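Local atomic coordinates of extracellular solute-binding protein family 1 (Kribbella flavida, PDB entry 5IXP), a protein that probably captures a solute outside the cell membrane and delivers it to an ABC transporter for import. Residues G52-V63 with G271-T282; A84-K95 with I106-G114. All blocks are in the same frame, centred on the assembly; numbering follows the deposited sequence.

In the fold
From the N terminus the chain lays down strands 2-8 and 28-34 and helix 38-51, then enters contact 1 with residues 52-63. It reaches 84-95 and, after only ten intervening residues, turns back at 106-114, so contact 2 closes a short local loop. Strand 108-121 then leads on to a long excursion, and the disulfide Cys119-Cys237 ties its far end to strand 232-238. The chain returns with 271-282, where contact 1 closes a loop of more than 200 residues that encloses contact 2. The two meet in one sheet: strand 269-276 lies between strands 58-62 and 108-121, with Leu275 N bonded to Tyr109 O.

Contact 1 of 2, residues G52-V63 with G271-T282; sequences GSGMADIEAMEV and GGSYLTVPTQST
Tyr274 meets Val63 at the edge of its ring, where CE1 lies 3.9 Å from Val63 CG2 and Val63 CB sits in the ring plane. The ring also makes a cation-pi contact with Lys95, whose backbone oxygen binds the phenol OH, so an aromatic with a polar end suits the site. At the far end lie two more flat groups. The Gln280 amide rests against the loop Gly52-Met55: its OE1 accepts from Met55 N at 3.1 Å (N-H...O 156°) and from a water that also binds Met55 O, while NE2 reaches Asn48 O in the last turn of helix 38-51. Asp57 offers the anti lone pair of OD1 to Ser281 OG at 2.7 Å; a second water links OD1 to Thr282 N, and OD2 takes Thr5 N, so this buried carboxylate is held at both oxygens. Between these ends, strands 58-62 and 271-276 pair antiparallel. The order 28-34, 2-8, 58-62, 269-276, 108-121, with 269-276 antiparallel to its neighbours, is consistent with the type II periplasmic-binding-protein fold. Two donors grip Glu59 O, Thr276 N at 2.9 Å and Thr276 OG1 at 2.8 Å; chi1 of 70° brings the hydroxyl between its own N and carbonyl carbon, facing that oxygen. On the opposite face Ile58 CG2 packs on Leu275 CB at 3.7 Å, apolar branches suited to the cover of helix 284-294. Selenomethionine Met55, extended at chi2, brings SE to 3.6 Å from Pro278 CB and turns CE toward Pro278 CG by its bend at chi3; the rigid proline ring offers the unbranched chain an apolar surface.

Contact 2 of 2, residues A84-K95 with I106-G114; sequences ADELKSRWLDWK and IIGYGTDIG. With FMT (formic acid), chain B.
Trp91 and Tyr109 set their rings nearly parallel, planes at 16°, but slid so far apart, with centroids 5.2 Å from each other, that they barely overlap. The touch is made by the outer corner of the indole, CH2, against Tyr109 CD1 at 3.3 Å. The pyrrole side of the same indole sends NE1 to Gly110 O at 2.8 Å (N-H...O 154°). One indole face carries Arg90 CD, and beyond it the guanidinium holds a formic acid molecule, probably from the crystallisation liquor, through NE and NH1. A leucine in place of Trp91, with neither N-H nor flat ring, would probably leave Gly110 O without this donor and the ring of Tyr109 less supported. Farther along the tyrosine, Ala84 CB meets the ring edge, its small size allowing the helix to come close. Lys95 lies over Gly110, where a beta carbon would collide with its CE; its chain bends at chi2 (74°), then runs straight so that NZ meets Asp112 O at 2.7 Å, nearly along the C=O axis. Ser273 O takes the same ammonium. Ile113 wedges its branches among apolar neighbours, CG2 on Trp94 CH2 at 3.5 Å and CD1 on Leu92 CD1 at 3.7 Å. Short helices and a linking loop thus pack on strand 108-121, next to 269-276, consistent with the type II periplasmic-binding-protein fold, where such a strand probably runs from one lobe toward the other.

Contact 1 of 2, residues G52-V63 with G271-T282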
loop_
_atom_site.group_PDB
_atom_site.type_symbol
_atom_site.label_atom_id
_atom_site.label_comp_id
_atom_site.label_asym_id
_atom_site.label_seq_id
_atom_site.Cartn_x
_atom_site.Cartn_y
_atom_site.Cartn_z
ATOM N N GLY A 52 4.813 -27.248 9.411
ATOM C CA GLY A 52 3.823 -28.090 8.773
ATOM C C GLY A 52 2.529 -28.259 9.543
ATOM O O GLY A 52 1.723 -29.123 9.180
ATOM N N SER A 53 2.293 -27.463 10.588
ATOM C CA SER A 53 1.079 -27.611 11.383
ATOM C C SER A 53 0.606 -26.253 11.893
ATOM O O SER A 53 1.394 -25.314 12.046
ATOM C CB SER A 53 1.302 -28.555 12.568
ATOM O OG SER A 53 2.230 -27.986 13.462
ATOM N N GLY A 54 -0.696 -26.162 12.152
ATOM C CA GLY A 54 -1.269 -25.010 12.813
ATOM C C GLY A 54 -1.830 -23.937 11.902
ATOM O O GLY A 54 -2.515 -23.031 12.398
HETATM N N MSE A 55 -1.567 -23.998 10.600
HETATM C CA MSE A 55 -2.078 -22.963 9.696
HETATM C C MSE A 55 -3.585 -23.022 9.535
HETATM O O MSE A 55 -4.197 -24.095 9.584
HETATM C CB MSE A 55 -1.425 -23.063 8.320
HETATM C CG MSE A 55 0.078 -22.866 8.386
HETATM SE SE MSE A 55 0.894 -22.692 6.633
HETATM C CE MSE A 55 0.710 -20.779 6.423
ATOM N N ALA A 56 -4.168 -21.846 9.335
ATOM C CA ALA A 56 -5.569 -21.768 8.971
ATOM C C ALA A 56 -5.754 -22.265 7.538
ATOM O O ALA A 56 -4.804 -22.342 6.751
ATOM C CB ALA A 56 -6.080 -20.333 9.115
ATOM N N ASP A 57 -6.994 -22.634 7.210
ATOM C CA ASP A 57 -7.291 -23.033 5.836
ATOM C C ASP A 57 -7.167 -21.862 4.879
ATOM O O ASP A 57 -6.765 -22.047 3.723
ATOM C CB ASP A 57 -8.692 -23.628 5.746
ATOM C CG ASP A 57 -8.840 -24.859 6.604
ATOM O OD1 ASP A 57 -8.300 -25.915 6.214
ATOM O OD2 ASP A 57 -9.485 -24.758 7.671
ATOM N N ILE A 58 -7.542 -20.660 5.322
ATOM C CA ILE A 58 -7.315 -19.428 4.568
ATOM C C ILE A 58 -6.442 -18.539 5.435
ATOM O O ILE A 58 -6.807 -18.238 6.578
ATOM C CB ILE A 58 -8.635 -18.715 4.210
ATOM C CG1 ILE A 58 -9.495 -19.598 3.299
ATOM C CG2 ILE A 58 -8.347 -17.343 3.529
ATOM C CD1 ILE A 58 -10.955 -19.081 3.130
ATOM N N GLU A 59 -5.295 -18.121 4.902
ATOM C CA GLU A 59 -4.374 -17.228 5.604
ATOM C C GLU A 59 -4.326 -15.889 4.881
ATOM O O GLU A 59 -3.946 -15.832 3.702
ATOM C CB GLU A 59 -2.963 -17.830 5.691
ATOM C CG GLU A 59 -2.835 -19.026 6.654
ATOM C CD GLU A 59 -2.684 -18.610 8.117
ATOM O OE1 GLU A 59 -2.587 -17.400 8.381
ATOM O OE2 GLU A 59 -2.652 -19.501 9.004
ATOM N N ALA A 60 -4.664 -14.813 5.595
ATOM C CA ALA A 60 -4.552 -13.488 5.009
ATOM C C ALA A 60 -3.095 -13.046 4.982
ATOM O O ALA A 60 -2.300 -13.377 5.866
ATOM C CB ALA A 60 -5.386 -12.460 5.775
HETATM N N MSE A 61 -2.763 -12.276 3.956
HETATM C CA MSE A 61 -1.400 -11.826 3.713
HETATM C C MSE A 61 -1.438 -10.398 3.193
HETATM O O MSE A 61 -2.139 -10.118 2.208
HETATM C CB MSE A 61 -0.727 -12.746 2.694
HETATM C CG MSE A 61 0.727 -12.964 2.890
HETATM SE SE MSE A 61 1.223 -14.570 1.992
HETATM C CE MSE A 61 0.971 -15.950 3.311
ATOM N N GLU A 62 -0.698 -9.496 3.835
ATOM C CA GLU A 62 -0.571 -8.146 3.303
ATOM C C GLU A 62 0.399 -8.140 2.124
ATOM O O GLU A 62 1.343 -8.944 2.052
ATOM C CB GLU A 62 -0.101 -7.163 4.383
ATOM C CG GLU A 62 -0.685 -5.755 4.237
ATOM C CD GLU A 62 0.273 -4.750 3.596
ATOM O OE1 GLU A 62 1.451 -5.084 3.381
ATOM O OE2 GLU A 62 -0.152 -3.615 3.320
ATOM N N VAL A 63 0.157 -7.218 1.185
ATOM C CA VAL A 63 0.952 -7.222 -0.039
ATOM C C VAL A 63 2.428 -6.984 0.256
ATOM O O VAL A 63 3.297 -7.448 -0.495
ATOM C CB VAL A 63 0.412 -6.195 -1.054
ATOM C CG1 VAL A 63 0.583 -4.759 -0.533
ATOM C CG2 VAL A 63 1.090 -6.403 -2.411
ATOM N N GLY A 271 -0.438 -0.691 0.097
ATOM C CA GLY A 271 -1.158 -1.583 0.994
ATOM C C GLY A 271 -2.168 -2.462 0.284
ATOM O O GLY A 271 -2.216 -2.566 -0.945
ATOM N N GLY A 272 -3.005 -3.101 1.096
ATOM C CA GLY A 272 -3.956 -4.078 0.610
ATOM C C GLY A 272 -3.460 -5.497 0.843
ATOM O O GLY A 272 -2.274 -5.747 1.073
ATOM N N SER A 273 -4.386 -6.450 0.792
ATOM C CA SER A 273 -4.062 -7.800 1.232
ATOM C C SER A 273 -4.591 -8.831 0.240
ATOM O O SER A 273 -5.132 -8.498 -0.819
ATOM C CB SER A 273 -4.616 -8.068 2.638
ATOM O OG SER A 273 -4.030 -7.191 3.585
ATOM N N TYR A 274 -4.392 -10.101 0.605
ATOM C CA TYR A 274 -4.741 -11.271 -0.189
ATOM C C TYR A 274 -5.200 -12.372 0.750
ATOM O O TYR A 274 -4.770 -12.441 1.905
ATOM C CB TYR A 274 -3.540 -11.821 -1.021
ATOM C CG TYR A 274 -3.078 -10.868 -2.077
ATOM C CD1 TYR A 274 -2.191 -9.850 -1.771
ATOM C CD2 TYR A 274 -3.552 -10.965 -3.372
ATOM C CE1 TYR A 274 -1.785 -8.951 -2.726
ATOM C CE2 TYR A 274 -3.140 -10.063 -4.357
ATOM C CZ TYR A 274 -2.257 -9.069 -4.025
ATOM O OH TYR A 274 -1.849 -8.162 -4.974
ATOM N N LEU A 275 -6.081 -13.225 0.251
ATOM C CA LEU A 275 -6.399 -14.485 0.911
ATOM C C LEU A 275 -5.640 -15.606 0.213
ATOM O O LEU A 275 -5.664 -15.703 -1.021
ATOM C CB LEU A 275 -7.906 -14.752 0.895
ATOM C CG LEU A 275 -8.774 -13.623 1.485
ATOM C CD1 LEU A 275 -10.237 -14.063 1.494
ATOM C CD2 LEU A 275 -8.319 -13.250 2.887
ATOM N N THR A 276 -4.949 -16.433 0.998
ATOM C CA THR A 276 -4.167 -17.546 0.471
ATOM C C THR A 276 -4.643 -18.844 1.107
ATOM O O THR A 276 -5.284 -18.842 2.160
ATOM C CB THR A 276 -2.661 -17.381 0.740
ATOM O OG1 THR A 276 -2.392 -17.550 2.149
ATOM C CG2 THR A 276 -2.169 -16.010 0.266
ATOM N N VAL A 277 -4.313 -19.961 0.464
ATOM C CA VAL A 277 -4.711 -21.279 0.958
ATOM C C VAL A 277 -3.462 -22.147 1.051
ATOM O O VAL A 277 -2.965 -22.629 0.025
ATOM C CB VAL A 277 -5.773 -21.930 0.057
ATOM C CG1 VAL A 277 -6.092 -23.368 0.546
ATOM C CG2 VAL A 277 -7.053 -21.055 -0.007
ATOM N N PRO A 278 -2.925 -22.371 2.248
ATOM C CA PRO A 278 -1.740 -23.232 2.383
ATOM C C PRO A 278 -2.036 -24.659 1.948
ATOM O O PRO A 278 -3.170 -25.142 2.052
ATOM C CB PRO A 278 -1.425 -23.179 3.885
ATOM C CG PRO A 278 -2.121 -21.991 4.396
ATOM C CD PRO A 278 -3.358 -21.813 3.536
ATOM N N THR A 279 -0.992 -25.353 1.475
ATOM C CA THR A 279 -1.174 -26.771 1.179
ATOM C C THR A 279 -1.446 -27.587 2.437
ATOM O O THR A 279 -1.895 -28.733 2.330
ATOM C CB THR A 279 0.040 -27.349 0.441
ATOM O OG1 THR A 279 1.234 -27.125 1.202
ATOM C CG2 THR A 279 0.175 -26.728 -0.954
ATOM N N GLN A 280 -1.189 -27.020 3.621
ATOM C CA GLN A 280 -1.559 -27.681 4.867
ATOM C C GLN A 280 -3.054 -27.940 4.951
ATOM O O GLN A 280 -3.484 -28.848 5.666
ATOM C CB GLN A 280 -1.150 -26.824 6.061
ATOM C CG GLN A 280 0.202 -27.097 6.598
ATOM C CD GLN A 280 0.482 -26.272 7.826
ATOM O OE1 GLN A 280 -0.350 -26.190 8.744
ATOM N NE2 GLN A 280 1.651 -25.643 7.856
ATOM N N SER A 281 -3.862 -27.141 4.261
ATOM C CA SER A 281 -5.304 -27.289 4.383
ATOM C C SER A 281 -5.750 -28.652 3.876
ATOM O O SER A 281 -5.348 -29.090 2.792
ATOM C CB SER A 281 -6.030 -26.188 3.616
ATOM O OG SER A 281 -7.437 -26.413 3.663
ATOM N N THR A 282 -6.587 -29.321 4.666
ATOM C CA THR A 282 -7.200 -30.569 4.229
ATOM C C THR A 282 -8.458 -30.342 3.403
ATOM O O THR A 282 -9.054 -31.316 2.934
ATOM C CB THR A 282 -7.544 -31.450 5.433
ATOM O OG1 THR A 282 -8.529 -30.790 6.236
ATOM C CG2 THR A 282 -6.297 -31.734 6.273
HETATM O O HOH W 1 -2.881 -27.065 9.287
HETATM O O HOH W 2 -7.356 -28.102 7.327
#

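Contact 2 of 2, residues A84-K95 with I106-G114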
loop_
_atom_site.group_PDB
_atom_site.type_symbol
_atom_site.label_atom_id
_atom_site.label_comp_id
_atom_site.label_asym_id
_atom_site.label_seq_id
_atom_site.Cartn_x
_atom_site.Cartn_y
_atom_site.Cartn_z
ATOM N N ALA A 84 -8.956 -19.957 -10.641
ATOM C CA ALA A 84 -8.416 -18.599 -10.680
ATOM C C ALA A 84 -8.283 -18.064 -12.102
ATOM O O ALA A 84 -8.441 -16.856 -12.326
ATOM C CB ALA A 84 -7.053 -18.548 -9.997
ATOM N N ASP A 85 -7.968 -18.928 -13.072
ATOM C CA ASP A 85 -7.739 -18.423 -14.424
ATOM C C ASP A 85 -9.006 -17.826 -15.018
ATOM O O ASP A 85 -8.930 -16.850 -15.775
ATOM C CB ASP A 85 -7.182 -19.530 -15.319
ATOM C CG ASP A 85 -5.667 -19.614 -15.261
ATOM O OD1 ASP A 85 -5.005 -18.550 -15.229
ATOM O OD2 ASP A 85 -5.137 -20.746 -15.242
ATOM N N GLU A 86 -10.173 -18.379 -14.674
ATOM C CA GLU A 86 -11.432 -17.766 -15.079
ATOM C C GLU A 86 -11.732 -16.499 -14.276
ATOM O O GLU A 86 -12.351 -15.566 -14.804
ATOM C CB GLU A 86 -12.577 -18.766 -14.928
ATOM N N LEU A 87 -11.311 -16.439 -13.012
ATOM C CA LEU A 87 -11.629 -15.277 -12.185
ATOM C C LEU A 87 -10.690 -14.099 -12.408
ATOM O O LEU A 87 -11.034 -12.988 -12.016
ATOM C CB LEU A 87 -11.584 -15.639 -10.701
ATOM C CG LEU A 87 -12.672 -16.543 -10.141
ATOM C CD1 LEU A 87 -12.446 -16.708 -8.640
ATOM C CD2 LEU A 87 -14.054 -15.978 -10.429
ATOM N N LYS A 88 -9.516 -14.327 -13.005
ATOM C CA LYS A 88 -8.459 -13.316 -13.090
ATOM C C LYS A 88 -8.972 -11.919 -13.452
ATOM O O LYS A 88 -8.615 -10.922 -12.806
ATOM C CB LYS A 88 -7.418 -13.790 -14.112
ATOM C CG LYS A 88 -5.982 -13.634 -13.673
ATOM C CD LYS A 88 -5.071 -14.668 -14.342
ATOM C CE LYS A 88 -5.011 -14.495 -15.857
ATOM N NZ LYS A 88 -4.060 -15.463 -16.485
ATOM N N SER A 89 -9.830 -11.837 -14.476
ATOM C CA SER A 89 -10.359 -10.567 -14.979
ATOM C C SER A 89 -11.243 -9.823 -13.979
ATOM O O SER A 89 -11.601 -8.664 -14.235
ATOM C CB SER A 89 -11.156 -10.839 -16.240
ATOM O OG SER A 89 -12.082 -11.871 -15.965
ATOM N N ARG A 90 -11.630 -10.467 -12.877
ATOM C CA ARG A 90 -12.365 -9.790 -11.812
ATOM C C ARG A 90 -11.548 -8.657 -11.207
ATOM O O ARG A 90 -12.103 -7.615 -10.833
ATOM C CB ARG A 90 -12.745 -10.825 -10.738
ATOM C CG ARG A 90 -13.044 -10.271 -9.373
ATOM C CD ARG A 90 -12.942 -11.350 -8.287
ATOM N NE ARG A 90 -14.037 -12.318 -8.350
ATOM C CZ ARG A 90 -14.234 -13.278 -7.452
ATOM N NH1 ARG A 90 -15.264 -14.103 -7.580
ATOM N NH2 ARG A 90 -13.405 -13.404 -6.415
ATOM N N TRP A 91 -10.234 -8.836 -11.110
ATOM C CA TRP A 91 -9.347 -7.912 -10.415
ATOM C C TRP A 91 -8.604 -7.003 -11.390
ATOM O O TRP A 91 -8.409 -7.335 -12.561
ATOM C CB TRP A 91 -8.313 -8.677 -9.589
ATOM C CG TRP A 91 -8.821 -9.357 -8.344
ATOM C CD1 TRP A 91 -8.991 -8.789 -7.110
ATOM C CD2 TRP A 91 -9.179 -10.734 -8.203
ATOM N NE1 TRP A 91 -9.452 -9.727 -6.214
ATOM C CE2 TRP A 91 -9.568 -10.932 -6.858
ATOM C CE3 TRP A 91 -9.203 -11.820 -9.082
ATOM C CZ2 TRP A 91 -9.996 -12.169 -6.376
ATOM C CZ3 TRP A 91 -9.625 -13.061 -8.597
ATOM C CH2 TRP A 91 -10.018 -13.219 -7.255
ATOM N N LEU A 92 -8.176 -5.848 -10.873
ATOM C CA LEU A 92 -7.132 -5.071 -11.527
ATOM C C LEU A 92 -5.942 -5.972 -11.830
ATOM O O LEU A 92 -5.532 -6.779 -10.991
ATOM C CB LEU A 92 -6.696 -3.913 -10.625
ATOM C CG LEU A 92 -7.758 -2.843 -10.384
ATOM C CD1 LEU A 92 -7.438 -2.049 -9.141
ATOM C CD2 LEU A 92 -7.869 -1.922 -11.620
ATOM N N ASP A 93 -5.391 -5.840 -13.039
ATOM C CA ASP A 93 -4.327 -6.753 -13.449
ATOM C C ASP A 93 -3.120 -6.674 -12.513
ATOM O O ASP A 93 -2.512 -7.703 -12.188
ATOM C CB ASP A 93 -3.921 -6.491 -14.905
ATOM C CG ASP A 93 -3.575 -5.022 -15.191
ATOM O OD1 ASP A 93 -3.234 -4.733 -16.365
ATOM O OD2 ASP A 93 -3.645 -4.159 -14.281
ATOM N N TRP A 94 -2.780 -5.474 -12.035
ATOM C CA TRP A 94 -1.633 -5.361 -11.136
ATOM C C TRP A 94 -1.895 -6.013 -9.778
ATOM O O TRP A 94 -0.952 -6.481 -9.127
ATOM C CB TRP A 94 -1.224 -3.896 -10.960
ATOM C CG TRP A 94 -2.289 -2.939 -10.471
ATOM C CD1 TRP A 94 -3.103 -2.151 -11.243
ATOM C CD2 TRP A 94 -2.600 -2.620 -9.109
ATOM N NE1 TRP A 94 -3.920 -1.386 -10.445
ATOM C CE2 TRP A 94 -3.628 -1.649 -9.131
ATOM C CE3 TRP A 94 -2.116 -3.065 -7.874
ATOM C CZ2 TRP A 94 -4.175 -1.114 -7.973
ATOM C CZ3 TRP A 94 -2.657 -2.526 -6.717
ATOM C CH2 TRP A 94 -3.680 -1.560 -6.776
ATOM N N LYS A 95 -3.153 -6.053 -9.331
ATOM C CA LYS A 95 -3.453 -6.755 -8.088
ATOM C C LYS A 95 -3.198 -8.249 -8.237
ATOM O O LYS A 95 -2.601 -8.873 -7.353
ATOM C CB LYS A 95 -4.903 -6.488 -7.662
ATOM C CG LYS A 95 -5.302 -7.146 -6.319
ATOM C CD LYS A 95 -4.683 -6.413 -5.134
ATOM C CE LYS A 95 -5.144 -7.008 -3.796
ATOM N NZ LYS A 95 -4.580 -6.286 -2.600
ATOM N N ILE A 106 -0.762 -18.699 -9.042
ATOM C CA ILE A 106 -1.473 -17.626 -8.354
ATOM C C ILE A 106 -1.755 -18.106 -6.938
ATOM O O ILE A 106 -2.530 -19.048 -6.735
ATOM C CB ILE A 106 -2.766 -17.233 -9.081
ATOM C CG1 ILE A 106 -2.442 -16.726 -10.489
ATOM C CG2 ILE A 106 -3.520 -16.173 -8.288
ATOM C CD1 ILE A 106 -3.666 -16.485 -11.340
ATOM N N ILE A 107 -1.130 -17.470 -5.944
ATOM C CA ILE A 107 -1.245 -17.971 -4.580
ATOM C C ILE A 107 -2.178 -17.140 -3.721
ATOM O O ILE A 107 -2.430 -17.517 -2.568
ATOM C CB ILE A 107 0.131 -18.095 -3.897
ATOM C CG1 ILE A 107 0.787 -16.727 -3.700
ATOM C CG2 ILE A 107 1.040 -19.047 -4.693
ATOM C CD1 ILE A 107 1.982 -16.781 -2.726
ATOM N N GLY A 108 -2.716 -16.043 -4.235
ATOM C CA GLY A 108 -3.615 -15.217 -3.446
ATOM C C GLY A 108 -4.733 -14.606 -4.265
ATOM O O GLY A 108 -4.571 -14.285 -5.447
ATOM N N TYR A 109 -5.879 -14.441 -3.605
ATOM C CA TYR A 109 -7.009 -13.679 -4.119
ATOM C C TYR A 109 -7.042 -12.314 -3.437
ATOM O O TYR A 109 -7.084 -12.236 -2.205
ATOM C CB TYR A 109 -8.319 -14.417 -3.857
ATOM C CG TYR A 109 -8.586 -15.601 -4.758
ATOM C CD1 TYR A 109 -8.101 -15.633 -6.064
ATOM C CD2 TYR A 109 -9.367 -16.666 -4.318
ATOM C CE1 TYR A 109 -8.377 -16.699 -6.913
ATOM C CE2 TYR A 109 -9.645 -17.747 -5.154
ATOM C CZ TYR A 109 -9.144 -17.759 -6.446
ATOM O OH TYR A 109 -9.425 -18.831 -7.277
ATOM N N GLY A 110 -7.069 -11.249 -4.236
ATOM C CA GLY A 110 -6.894 -9.911 -3.688
ATOM C C GLY A 110 -8.115 -9.397 -2.933
ATOM O O GLY A 110 -9.261 -9.530 -3.379
ATOM N N THR A 111 -7.852 -8.790 -1.766
ATOM C CA THR A 111 -8.901 -8.129 -1.003
ATOM C C THR A 111 -8.881 -6.642 -1.340
ATOM O O THR A 111 -9.210 -6.278 -2.473
ATOM C CB THR A 111 -8.748 -8.392 0.504
ATOM O OG1 THR A 111 -7.551 -7.780 1.003
ATOM C CG2 THR A 111 -8.682 -9.903 0.768
ATOM N N ASP A 112 -8.499 -5.770 -0.402
ATOM C CA ASP A 112 -8.567 -4.339 -0.678
ATOM C C ASP A 112 -7.242 -3.820 -1.259
ATOM O O ASP A 112 -6.269 -4.565 -1.432
ATOM C CB ASP A 112 -8.969 -3.572 0.584
ATOM C CG ASP A 112 -7.949 -3.702 1.715
ATOM O OD1 ASP A 112 -7.118 -4.634 1.687
ATOM O OD2 ASP A 112 -7.988 -2.867 2.649
ATOM N N ILE A 113 -7.214 -2.522 -1.593
ATOM C CA ILE A 113 -6.016 -1.852 -2.097
ATOM C C ILE A 113 -5.913 -0.466 -1.468
ATOM O O ILE A 113 -6.852 0.034 -0.846
ATOM C CB ILE A 113 -6.003 -1.724 -3.640
ATOM C CG1 ILE A 113 -7.367 -1.250 -4.169
ATOM C CG2 ILE A 113 -5.563 -3.040 -4.285
ATOM C CD1 ILE A 113 -7.320 -0.791 -5.653
ATOM N N GLY A 114 -4.756 0.168 -1.665
ATOM C CA GLY A 114 -4.547 1.529 -1.227
ATOM C C GLY A 114 -4.121 2.427 -2.371
ATOM O O GLY A 114 -2.993 2.937 -2.399
HETATM C C FMT B . -16.839 -12.799 -10.294
HETATM O O1 FMT B . -17.497 -13.263 -9.366
HETATM O O2 FMT B . -16.208 -11.747 -10.224
#